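Local atomic coordinates of cleavage stimulation factor 77 (Encephalitozoon cuniculi, PDB entry 2UY1), a protein that probably binds mRNA and probably serves as a helical-repeat scaffold in the 3'-end processing of pre-mRNA. Residues P319-Y330 with L355-R366. Numbering follows the deposited sequence.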
ATOM      1  N   PRO B 319     -19.664 -11.148   7.524  1.00 22.87           N
ATOM      2  CA  PRO B 319     -19.544  -9.747   7.078  1.00 21.89           C
ATOM      3  C   PRO B 319     -19.446  -9.607   5.553  1.00 19.12           C
ATOM      4  O   PRO B 319     -20.095  -8.749   4.968  1.00 19.10           O
ATOM      5  CB  PRO B 319     -18.233  -9.280   7.742  1.00 21.94           C
ATOM      6  CG  PRO B 319     -18.106 -10.152   8.949  1.00 24.04           C
ATOM      7  CD  PRO B 319     -18.605 -11.506   8.493  1.00 22.69           C
ATOM      8  N   HIS B 320     -18.668 -10.450   4.897  1.00 18.62           N
ATOM      9  CA  HIS B 320     -18.458 -10.331   3.452  1.00 17.59           C
ATOM     10  C   HIS B 320     -19.721 -10.430   2.611  1.00 18.42           C
ATOM     11  O   HIS B 320     -19.755  -9.932   1.498  1.00 17.69           O
ATOM     12  CB  HIS B 320     -17.536 -11.466   2.981  1.00 19.61           C
ATOM     13  CG  HIS B 320     -16.115 -11.301   3.409  1.00 18.99           C
ATOM     14  ND1 HIS B 320     -15.463 -11.706   4.524  1.00 24.53           N
ATOM     15  CD2 HIS B 320     -15.195 -10.610   2.654  1.00 21.58           C
ATOM     16  CE1 HIS B 320     -14.163 -11.278   4.412  1.00 19.44           C
ATOM     17  NE2 HIS B 320     -14.022 -10.636   3.264  1.00 20.21           N
ATOM     18  N   VAL B 321     -20.710 -11.181   3.096  1.00 17.27           N
ATOM     19  CA  VAL B 321     -21.863 -11.563   2.284  1.00 18.39           C
ATOM     20  C   VAL B 321     -22.752 -10.347   2.215  1.00 17.94           C
ATOM     21  O   VAL B 321     -23.323 -10.072   1.196  1.00 17.74           O
ATOM     22  CB  VAL B 321     -22.626 -12.844   2.893  1.00 17.79           C
ATOM     23  CG1 VAL B 321     -23.975 -13.160   2.140  1.00 18.74           C
ATOM     24  CG2 VAL B 321     -21.739 -14.027   2.808  1.00 17.50           C
ATOM     25  N   PHE B 322     -22.758  -9.573   3.293  1.00 19.00           N
ATOM     26  CA  PHE B 322     -23.492  -8.308   3.340  1.00 20.04           C
ATOM     27  C   PHE B 322     -22.848  -7.264   2.450  1.00 20.46           C
ATOM     28  O   PHE B 322     -23.549  -6.514   1.828  1.00 21.78           O
ATOM     29  CB  PHE B 322     -23.492  -7.739   4.764  1.00 21.33           C
ATOM     30  CG  PHE B 322     -24.298  -8.545   5.774  1.00 21.98           C
ATOM     31  CD1 PHE B 322     -25.656  -8.330   5.926  1.00 25.67           C
ATOM     32  CD2 PHE B 322     -23.671  -9.502   6.576  1.00 25.52           C
ATOM     33  CE1 PHE B 322     -26.402  -9.052   6.876  1.00 23.71           C
ATOM     34  CE2 PHE B 322     -24.400 -10.229   7.540  1.00 26.38           C
ATOM     35  CZ  PHE B 322     -25.769  -9.978   7.700  1.00 24.77           C
ATOM     36  N   ILE B 323     -21.516  -7.135   2.508  1.00 18.82           N
ATOM     37  CA  ILE B 323     -20.747  -6.203   1.691  1.00 17.69           C
ATOM     38  C   ILE B 323     -20.879  -6.563   0.215  1.00 17.66           C
ATOM     39  O   ILE B 323     -21.056  -5.699  -0.637  1.00 14.80           O
ATOM     40  CB  ILE B 323     -19.235  -6.240   2.063  1.00 16.99           C
ATOM     41  CG1 ILE B 323     -18.976  -5.946   3.552  1.00 17.58           C
ATOM     42  CG2 ILE B 323     -18.380  -5.376   1.111  1.00 17.68           C
ATOM     43  CD1 ILE B 323     -17.459  -6.138   3.949  1.00 18.36           C
ATOM     44  N   TYR B 324     -20.785  -7.860  -0.103  1.00 19.09           N
ATOM     45  CA  TYR B 324     -21.040  -8.280  -1.478  1.00 19.51           C
ATOM     46  C   TYR B 324     -22.441  -7.912  -1.974  1.00 20.49           C
ATOM     47  O   TYR B 324     -22.593  -7.419  -3.096  1.00 20.99           O
ATOM     48  CB  TYR B 324     -20.792  -9.768  -1.585  1.00 20.21           C
ATOM     49  CG  TYR B 324     -21.379 -10.368  -2.804  1.00 19.48           C
ATOM     50  CD1 TYR B 324     -20.698 -10.342  -4.035  1.00 15.00           C
ATOM     51  CD2 TYR B 324     -22.643 -10.961  -2.739  1.00 22.04           C
ATOM     52  CE1 TYR B 324     -21.294 -10.886  -5.140  1.00 20.67           C
ATOM     53  CE2 TYR B 324     -23.239 -11.502  -3.827  1.00 19.01           C
ATOM     54  CZ  TYR B 324     -22.576 -11.486  -5.013  1.00 22.30           C
ATOM     55  OH  TYR B 324     -23.215 -12.065  -6.086  1.00 21.02           O
ATOM     56  N   CYS B 325     -23.477  -8.151  -1.168  1.00 21.38           N
ATOM     57  CA  CYS B 325     -24.877  -7.824  -1.597  1.00 22.03           C
ATOM     58  C   CYS B 325     -25.107  -6.349  -1.756  1.00 20.53           C
ATOM     59  O   CYS B 325     -25.958  -5.936  -2.570  1.00 20.90           O
ATOM     60  CB  CYS B 325     -25.934  -8.333  -0.603  1.00 21.56           C
ATOM     61  SG  CYS B 325     -26.107 -10.143  -0.669  1.00 31.39           S
ATOM     62  N   ALA B 326     -24.454  -5.554  -0.902  1.00 18.70           N
ATOM     63  CA  ALA B 326     -24.597  -4.082  -0.992  1.00 19.15           C
ATOM     64  C   ALA B 326     -23.985  -3.564  -2.309  1.00 18.78           C
ATOM     65  O   ALA B 326     -24.546  -2.675  -3.025  1.00 19.84           O
ATOM     66  CB  ALA B 326     -23.974  -3.416   0.218  1.00 17.70           C
ATOM     67  N   PHE B 327     -22.848  -4.160  -2.658  1.00 17.78           N
ATOM     68  CA  PHE B 327     -22.175  -3.817  -3.900  1.00 17.75           C
ATOM     69  C   PHE B 327     -22.976  -4.298  -5.116  1.00 16.26           C
ATOM     70  O   PHE B 327     -23.015  -3.657  -6.104  1.00 14.25           O
ATOM     71  CB  PHE B 327     -20.814  -4.463  -4.000  1.00 17.58           C
ATOM     72  CG  PHE B 327     -19.721  -3.875  -3.115  1.00 17.77           C
ATOM     73  CD1 PHE B 327     -19.814  -2.621  -2.508  1.00 18.88           C
ATOM     74  CD2 PHE B 327     -18.510  -4.588  -3.008  1.00 19.36           C
ATOM     75  CE1 PHE B 327     -18.751  -2.106  -1.757  1.00 16.89           C
ATOM     76  CE2 PHE B 327     -17.429  -4.076  -2.236  1.00 19.34           C
ATOM     77  CZ  PHE B 327     -17.567  -2.856  -1.585  1.00 17.13           C
ATOM     78  N   ILE B 328     -23.500  -5.506  -5.115  1.00 17.57           N
ATOM     79  CA  ILE B 328     -24.386  -5.841  -6.243  1.00 18.11           C
ATOM     80  C   ILE B 328     -25.569  -4.841  -6.358  1.00 16.20           C
ATOM     81  O   ILE B 328     -25.978  -4.538  -7.457  1.00 17.06           O
ATOM     82  CB  ILE B 328     -25.040  -7.200  -6.073  1.00 17.63           C
ATOM     83  CG1 ILE B 328     -24.007  -8.347  -6.037  1.00 17.91           C
ATOM     84  CG2 ILE B 328     -26.132  -7.360  -7.124  1.00 18.29           C
ATOM     85  CD1 ILE B 328     -23.054  -8.393  -7.191  1.00 13.72           C
ATOM     86  N   GLU B 329     -26.121  -4.401  -5.239  1.00 15.36           N
ATOM     87  CA  GLU B 329     -27.351  -3.670  -5.296  1.00 18.96           C
ATOM     88  C   GLU B 329     -26.988  -2.326  -5.819  1.00 19.42           C
ATOM     89  O   GLU B 329     -27.661  -1.821  -6.671  1.00 20.70           O
ATOM     90  CB  GLU B 329     -28.083  -3.560  -3.954  1.00 18.12           C
ATOM     91  CG  GLU B 329     -28.791  -4.829  -3.539  1.00 22.74           C
ATOM     92  CD  GLU B 329     -30.154  -5.074  -4.265  1.00 26.35           C
ATOM     93  OE1 GLU B 329     -30.679  -4.219  -5.015  1.00 25.47           O
ATOM     94  OE2 GLU B 329     -30.718  -6.162  -4.033  1.00 30.82           O
ATOM     95  N   TYR B 330     -25.878  -1.761  -5.346  1.00 22.09           N
ATOM     96  CA  TYR B 330     -25.424  -0.463  -5.908  1.00 22.24           C
ATOM     97  C   TYR B 330     -25.140  -0.497  -7.440  1.00 22.71           C
ATOM     98  O   TYR B 330     -25.718   0.272  -8.182  1.00 22.12           O
ATOM     99  CB  TYR B 330     -24.218   0.124  -5.146  1.00 22.47           C
ATOM    100  CG  TYR B 330     -23.842   1.455  -5.722  1.00 24.24           C
ATOM    101  CD1 TYR B 330     -24.745   2.524  -5.650  1.00 22.36           C
ATOM    102  CD2 TYR B 330     -22.643   1.633  -6.425  1.00 25.13           C
ATOM    103  CE1 TYR B 330     -24.451   3.782  -6.228  1.00 27.33           C
ATOM    104  CE2 TYR B 330     -22.332   2.909  -7.009  1.00 26.23           C
ATOM    105  CZ  TYR B 330     -23.264   3.947  -6.903  1.00 26.11           C
ATOM    106  OH  TYR B 330     -22.998   5.209  -7.426  1.00 32.57           O
ATOM    107  N   LEU B 355     -13.559  -4.768   8.985  1.00 20.46           N
ATOM    108  CA  LEU B 355     -13.853  -4.917   7.556  1.00 21.11           C
ATOM    109  C   LEU B 355     -15.108  -4.222   7.144  1.00 20.72           C
ATOM    110  O   LEU B 355     -15.122  -3.473   6.196  1.00 23.04           O
ATOM    111  CB  LEU B 355     -14.038  -6.394   7.202  1.00 21.75           C
ATOM    112  CG  LEU B 355     -14.363  -6.633   5.724  1.00 24.03           C
ATOM    113  CD1 LEU B 355     -13.182  -6.166   4.794  1.00 19.90           C
ATOM    114  CD2 LEU B 355     -14.680  -8.113   5.592  1.00 26.97           C
ATOM    115  N   LEU B 356     -16.216  -4.505   7.809  1.00 22.16           N
ATOM    116  CA  LEU B 356     -17.487  -3.913   7.360  1.00 22.20           C
ATOM    117  C   LEU B 356     -17.482  -2.392   7.639  1.00 21.36           C
ATOM    118  O   LEU B 356     -18.090  -1.602   6.901  1.00 21.02           O
ATOM    119  CB  LEU B 356     -18.618  -4.615   8.148  1.00 22.72           C
ATOM    120  CG  LEU B 356     -20.104  -4.946   7.963  1.00 23.91           C
ATOM    121  CD1 LEU B 356     -20.553  -5.405   6.587  1.00 23.17           C
ATOM    122  CD2 LEU B 356     -20.345  -6.102   8.907  1.00 23.71           C
ATOM    123  N   LYS B 357     -16.909  -2.006   8.786  1.00 19.77           N
ATOM    124  CA  LYS B 357     -16.856  -0.601   9.174  1.00 19.65           C
ATOM    125  C   LYS B 357     -16.089   0.244   8.133  1.00 19.24           C
ATOM    126  O   LYS B 357     -16.602   1.280   7.630  1.00 20.23           O
ATOM    127  CB  LYS B 357     -16.261  -0.451  10.564  1.00 20.77           C
ATOM    128  CG  LYS B 357     -17.145  -0.974  11.700  1.00 19.82           C
ATOM    129  CD  LYS B 357     -16.436  -0.790  13.078  1.00 20.17           C
ATOM    130  CE  LYS B 357     -17.092  -1.714  14.172  1.00 20.64           C
ATOM    131  NZ  LYS B 357     -16.054  -2.014  15.261  1.00 24.94           N
ATOM    132  N   GLU B 358     -14.916  -0.236   7.753  1.00 16.40           N
ATOM    133  CA  GLU B 358     -14.073   0.411   6.748  1.00 16.86           C
ATOM    134  C   GLU B 358     -14.634   0.377   5.344  1.00 17.85           C
ATOM    135  O   GLU B 358     -14.579   1.386   4.646  1.00 16.36           O
ATOM    136  CB  GLU B 358     -12.642  -0.154   6.769  1.00 16.62           C
ATOM    137  CG  GLU B 358     -11.674   0.466   5.720  1.00 17.09           C
ATOM    138  CD  GLU B 358     -10.203   0.084   5.931  1.00 15.45           C
ATOM    139  OE1 GLU B 358      -9.592   0.399   6.995  1.00 15.04           O
ATOM    140  OE2 GLU B 358      -9.612  -0.463   4.978  1.00 14.79           O
ATOM    141  N   GLU B 359     -15.150  -0.789   4.924  1.00 17.95           N
ATOM    142  CA  GLU B 359     -15.671  -0.946   3.587  1.00 17.59           C
ATOM    143  C   GLU B 359     -16.949  -0.177   3.445  1.00 17.41           C
ATOM    144  O   GLU B 359     -17.179   0.270   2.371  1.00 17.27           O
ATOM    145  CB  GLU B 359     -15.921  -2.419   3.212  1.00 20.40           C
ATOM    146  CG  GLU B 359     -14.679  -3.296   2.996  1.00 20.06           C
ATOM    147  CD  GLU B 359     -13.815  -2.893   1.794  1.00 23.05           C
ATOM    148  OE1 GLU B 359     -14.403  -2.457   0.804  1.00 21.76           O
ATOM    149  OE2 GLU B 359     -12.552  -3.007   1.838  1.00 24.65           O
ATOM    150  N   PHE B 360     -17.755  -0.047   4.519  1.00 15.79           N
ATOM    151  CA  PHE B 360     -18.991   0.779   4.526  1.00 14.72           C
ATOM    152  C   PHE B 360     -18.624   2.265   4.425  1.00 15.27           C
ATOM    153  O   PHE B 360     -19.219   2.955   3.655  1.00 17.12           O
ATOM    154  CB  PHE B 360     -19.762   0.591   5.845  1.00 12.04           C
ATOM    155  CG  PHE B 360     -21.186   1.166   5.883  1.00 16.97           C
ATOM    156  CD1 PHE B 360     -21.801   1.697   4.774  1.00 18.69           C
ATOM    157  CD2 PHE B 360     -21.931   1.100   7.090  1.00 17.67           C
ATOM    158  CE1 PHE B 360     -23.093   2.195   4.822  1.00 13.78           C
ATOM    159  CE2 PHE B 360     -23.200   1.599   7.153  1.00 17.22           C
ATOM    160  CZ  PHE B 360     -23.783   2.170   6.037  1.00 15.11           C
ATOM    161  N   PHE B 361     -17.708   2.747   5.256  1.00 13.98           N
ATOM    162  CA  PHE B 361     -17.350   4.142   5.196  1.00 14.69           C
ATOM    163  C   PHE B 361     -16.775   4.520   3.861  1.00 13.80           C
ATOM    164  O   PHE B 361     -17.148   5.542   3.308  1.00 16.54           O
ATOM    165  CB  PHE B 361     -16.445   4.565   6.352  1.00 13.24           C
ATOM    166  CG  PHE B 361     -15.881   5.964   6.174  1.00 14.32           C
ATOM    167  CD1 PHE B 361     -16.743   7.095   6.257  1.00 10.09           C
ATOM    168  CD2 PHE B 361     -14.533   6.145   5.859  1.00 10.25           C
ATOM    169  CE1 PHE B 361     -16.266   8.427   6.023  1.00 14.63           C
ATOM    170  CE2 PHE B 361     -14.029   7.483   5.646  1.00 13.65           C
ATOM    171  CZ  PHE B 361     -14.946   8.612   5.756  1.00  9.08           C
ATOM    172  N   LEU B 362     -15.891   3.709   3.323  1.00 14.74           N
ATOM    173  CA  LEU B 362     -15.129   4.101   2.116  1.00 15.89           C
ATOM    174  C   LEU B 362     -15.993   3.984   0.877  1.00 15.98           C
ATOM    175  O   LEU B 362     -15.826   4.706  -0.111  1.00 12.89           O
ATOM    176  CB  LEU B 362     -13.866   3.268   1.934  1.00 15.42           C
ATOM    177  CG  LEU B 362     -12.734   3.453   2.969  1.00 14.87           C
ATOM    178  CD1 LEU B 362     -11.662   2.434   2.694  1.00 19.26           C
ATOM    179  CD2 LEU B 362     -12.100   4.900   3.036  1.00 16.37           C
ATOM    180  N   PHE B 363     -16.933   3.039   0.944  1.00 17.99           N
ATOM    181  CA  PHE B 363     -17.974   2.920  -0.064  1.00 17.11           C
ATOM    182  C   PHE B 363     -18.811   4.197  -0.031  1.00 15.96           C
ATOM    183  O   PHE B 363     -19.141   4.757  -1.045  1.00 17.06           O
ATOM    184  CB  PHE B 363     -18.916   1.745   0.250  1.00 16.20           C
ATOM    185  CG  PHE B 363     -20.175   1.754  -0.588  1.00 17.02           C
ATOM    186  CD1 PHE B 363     -20.144   1.350  -1.939  1.00 17.25           C
ATOM    187  CD2 PHE B 363     -21.388   2.123  -0.041  1.00 18.57           C
ATOM    188  CE1 PHE B 363     -21.327   1.366  -2.723  1.00 16.52           C
ATOM    189  CE2 PHE B 363     -22.570   2.166  -0.822  1.00 18.71           C
ATOM    190  CZ  PHE B 363     -22.536   1.795  -2.168  1.00 16.40           C
ATOM    191  N   LEU B 364     -19.263   4.641   1.126  1.00 16.91           N
ATOM    192  CA  LEU B 364     -20.120   5.864   1.057  1.00 16.06           C
ATOM    193  C   LEU B 364     -19.311   7.098   0.535  1.00 16.60           C
ATOM    194  O   LEU B 364     -19.802   7.974  -0.175  1.00 16.88           O
ATOM    195  CB  LEU B 364     -20.701   6.158   2.451  1.00 16.90           C
ATOM    196  CG  LEU B 364     -21.743   5.150   2.970  1.00 14.07           C
ATOM    197  CD1 LEU B 364     -22.133   5.513   4.404  1.00 14.61           C
ATOM    198  CD2 LEU B 364     -23.009   5.138   2.070  1.00 16.68           C
ATOM    199  N   LEU B 365     -18.079   7.223   0.954  1.00 16.99           N
ATOM    200  CA  LEU B 365     -17.312   8.395   0.539  1.00 17.79           C
ATOM    201  C   LEU B 365     -17.005   8.299  -0.988  1.00 18.54           C
ATOM    202  O   LEU B 365     -17.130   9.299  -1.730  1.00 16.89           O
ATOM    203  CB  LEU B 365     -16.039   8.467   1.399  1.00 18.46           C
ATOM    204  CG  LEU B 365     -15.222   9.744   1.452  1.00 19.84           C
ATOM    205  CD1 LEU B 365     -15.960  10.726   2.276  1.00 14.31           C
ATOM    206  CD2 LEU B 365     -13.819   9.342   2.009  1.00 18.86           C
ATOM    207  N   ARG B 366     -16.709   7.097  -1.477  1.00 17.31           N
ATOM    208  CA  ARG B 366     -16.315   6.963  -2.897  1.00 21.33           C
ATOM    209  C   ARG B 366     -17.408   7.170  -3.914  1.00 20.74           C
ATOM    210  O   ARG B 366     -17.162   7.694  -4.993  1.00 21.34           O
ATOM    211  CB  ARG B 366     -15.595   5.668  -3.217  1.00 20.69           C
ATOM    212  CG  ARG B 366     -16.460   4.496  -3.537  1.00 23.34           C
ATOM    213  CD  ARG B 366     -15.618   3.324  -4.164  1.00 25.90           C
ATOM    214  NE  ARG B 366     -14.545   2.888  -3.246  1.00 32.86           N
ATOM    215  CZ  ARG B 366     -14.649   1.870  -2.378  1.00 34.23           C
ATOM    216  NH1 ARG B 366     -15.792   1.153  -2.332  1.00 30.26           N
ATOM    217  NH2 ARG B 366     -13.595   1.561  -1.572  1.00 30.04           N
TER
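The carbonyl oxygen of Pro-319 takes the N-H of Ile-323 (O to N 3.3 Å) and, weakly, that of Phe-322, while Leu-356 CD1 reaches it from the other helix at 3.7 Å. The same methyl is pressed tightly against Ile-323 CG1, 3.5 Å away, and Leu-356 CD2 rests on the CB of Pro-319. Leu-355, its CG anti to the backbone N (chi1 179°), extends across to meet Ile-323 CD1 with its CG at 3.6 Å and to lay CD2 over one face of the His-320 imidazole, a CH-pi contact 3.6 Å from the ring centroid. Asp-450 OD1 is hydrogen-bonded to NE2 of that imidazole, which helps to fix the ring's rotation. Further along, Glu-359 OE1 lies in the plane of the Phe-327 ring, 4.0 Å from CZ. Phe-363 closes an aromatic cluster: its CD1 approaches Phe-327 CE1 (3.7 Å) with the planes at 45°, and its CE1–CZ edge faces the Tyr-330 ring at 82°. Tyr-330 OH is hydrogen-bonded to the backbone of another protein chain. The two helices, separated by helix 337-349, run nearly parallel, consistent with next-but-one helices of a HAT-like array; their join therefore depends on the fit of carbon surfaces, with the polar ends of His-320 and Tyr-330 engaged elsewhere.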